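Local coordinates for protein DNA ligase (Archaeoglobus fulgidus, PDB 3GDE) that probably seals nicks in double-stranded DNA during replication, recombination and repair, using ATP to form an enzyme-AMP intermediate, at residues K420-A423 with I424-L428. Sequence-based numbering, arbitrary orientation.
Sequences KVKA and IMETL. With PO4 (phosphate ion), chain C; PO4 (phosphate ion), chain B.
Three phosphate oxygens grip Lys420 NZ: it donates to O2 of the chain B phosphate at 2.6 Å and to O2 and O4 of the chain C phosphate, at 3.0 and 3.1 Å. From further along the linker Glu426 brings OE2 to within 2.6 Å of the same O2 of the chain C phosphate. OE2 also pairs with Arg544 of helix 542-550, while Lys420 NZ, 4.1 Å from Glu426 OE2, is too far for a salt bridge. Residues 420-422 end the last strand of the nucleotidyltransferase (adenylation) domain, and 423-427 link it to the OB-fold domain, whose first strand starts at Leu428. Lys420 is a predicted ATP ligand, as is nearby Arg414, and Lys252 is the predicted site of adenylation; both neighbours also bond to phosphate, so the two ions, probably from the crystallisation liquor, may occupy sites suited to nucleotide phosphates. Lys422 crosses Glu426 at about a right angle in a salt bridge of doubtful detail, NZ to OE1 3.3 Å, because OE1 sits too close to a neighbour. A bend at the end of the Lys422 chain (chi4 103°) turns NZ to a water at 2.7 Å, which donates to Met425 O.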
loop_
_atom_site.group_PDB
_atom_site.type_symbol
_atom_site.label_atom_id
_atom_site.label_comp_id
_atom_site.label_asym_id
_atom_site.label_seq_id
_atom_site.Cartn_x
_atom_site.Cartn_y
_atom_site.Cartn_z
ATOM N N LYS A 420 -18.474 10.484 3.134
ATOM C CA LYS A 420 -18.561 10.916 1.748
ATOM C C LYS A 420 -19.944 10.624 1.192
ATOM O O LYS A 420 -20.469 9.523 1.345
ATOM C CB LYS A 420 -17.451 10.321 0.844
ATOM C CG LYS A 420 -16.824 9.010 1.300
ATOM C CD LYS A 420 -15.752 8.499 0.318
ATOM C CE LYS A 420 -14.634 7.795 1.079
ATOM N NZ LYS A 420 -13.833 6.839 0.264
ATOM N N VAL A 421 -20.545 11.632 0.577
ATOM C CA VAL A 421 -21.772 11.431 -0.180
ATOM C C VAL A 421 -21.548 11.902 -1.611
ATOM O O VAL A 421 -21.326 13.087 -1.878
ATOM C CB VAL A 421 -23.017 12.095 0.486
ATOM C CG1 VAL A 421 -22.679 13.444 1.023
ATOM C CG2 VAL A 421 -24.193 12.168 -0.492
ATOM N N LYS A 422 -21.553 10.949 -2.523
ATOM C CA LYS A 422 -21.367 11.267 -3.921
ATOM C C LYS A 422 -22.433 10.632 -4.773
ATOM O O LYS A 422 -23.072 9.665 -4.361
ATOM C CB LYS A 422 -19.960 10.894 -4.410
ATOM C CG LYS A 422 -19.386 9.614 -3.890
ATOM C CD LYS A 422 -17.878 9.731 -3.917
ATOM C CE LYS A 422 -17.220 8.390 -4.102
ATOM N NZ LYS A 422 -16.712 8.150 -5.465
ATOM N N ALA A 423 -22.630 11.207 -5.950
ATOM C CA ALA A 423 -23.614 10.728 -6.902
ATOM C C ALA A 423 -23.231 9.349 -7.451
ATOM O O ALA A 423 -24.066 8.454 -7.515
ATOM C CB ALA A 423 -23.779 11.734 -8.024
ATOM N N ILE A 424 -21.967 9.180 -7.825
ATOM C CA ILE A 424 -21.495 7.910 -8.387
ATOM C C ILE A 424 -21.190 6.848 -7.325
ATOM O O ILE A 424 -20.929 7.163 -6.156
ATOM C CB ILE A 424 -20.265 8.116 -9.294
ATOM C CG1 ILE A 424 -19.038 8.532 -8.462
ATOM C CG2 ILE A 424 -20.599 9.116 -10.386
ATOM C CD1 ILE A 424 -17.720 8.548 -9.236
ATOM N N MET A 425 -21.209 5.586 -7.726
ATOM C CA MET A 425 -20.818 4.537 -6.793
ATOM C C MET A 425 -19.297 4.305 -6.687
ATOM O O MET A 425 -18.504 4.887 -7.432
ATOM C CB MET A 425 -21.610 3.240 -7.024
ATOM C CG MET A 425 -21.713 2.745 -8.431
ATOM S SD MET A 425 -22.883 1.348 -8.542
ATOM C CE MET A 425 -22.307 0.228 -7.255
ATOM N N GLU A 426 -18.898 3.491 -5.716
ATOM C CA GLU A 426 -17.487 3.216 -5.470
ATOM C C GLU A 426 -16.940 2.271 -6.517
ATOM O O GLU A 426 -17.677 1.443 -7.048
ATOM C CB GLU A 426 -17.285 2.596 -4.083
ATOM C CG GLU A 426 -17.660 3.508 -2.931
ATOM C CD GLU A 426 -16.917 4.813 -2.969
ATOM O OE1 GLU A 426 -17.560 5.839 -3.247
ATOM O OE2 GLU A 426 -15.685 4.815 -2.744
ATOM N N THR A 427 -15.658 2.427 -6.834
ATOM C CA THR A 427 -14.919 1.369 -7.501
ATOM C C THR A 427 -14.071 0.698 -6.437
ATOM O O THR A 427 -13.919 1.226 -5.325
ATOM C CB THR A 427 -14.047 1.857 -8.677
ATOM O OG1 THR A 427 -13.073 2.811 -8.221
ATOM C CG2 THR A 427 -14.909 2.460 -9.780
ATOM N N LEU A 428 -13.549 -0.480 -6.762
ATOM C CA LEU A 428 -12.701 -1.219 -5.837
ATOM C C LEU A 428 -11.363 -1.457 -6.469
ATOM O O LEU A 428 -11.255 -1.583 -7.688
ATOM C CB LEU A 428 -13.335 -2.563 -5.471
ATOM C CG LEU A 428 -14.548 -2.514 -4.541
ATOM C CD1 LEU A 428 -15.343 -3.810 -4.668
ATOM C CD2 LEU A 428 -14.119 -2.237 -3.098
HETATM P P PO4 C . -13.272 7.365 -3.286
HETATM O O1 PO4 C . -13.277 8.559 -4.211
HETATM O O2 PO4 C . -14.595 7.178 -2.588
HETATM O O3 PO4 C . -12.934 6.134 -4.090
HETATM O O4 PO4 C . -12.229 7.593 -2.225
HETATM P P PO4 B . -10.484 5.945 0.284
HETATM O O1 PO4 B . -9.396 6.985 0.109
HETATM O O2 PO4 B . -11.497 6.510 1.244
HETATM O O3 PO4 B . -11.168 5.653 -1.033
HETATM O O4 PO4 B . -9.877 4.686 0.836
HETATM O O HOH W 1 -16.095 6.280 -7.325
#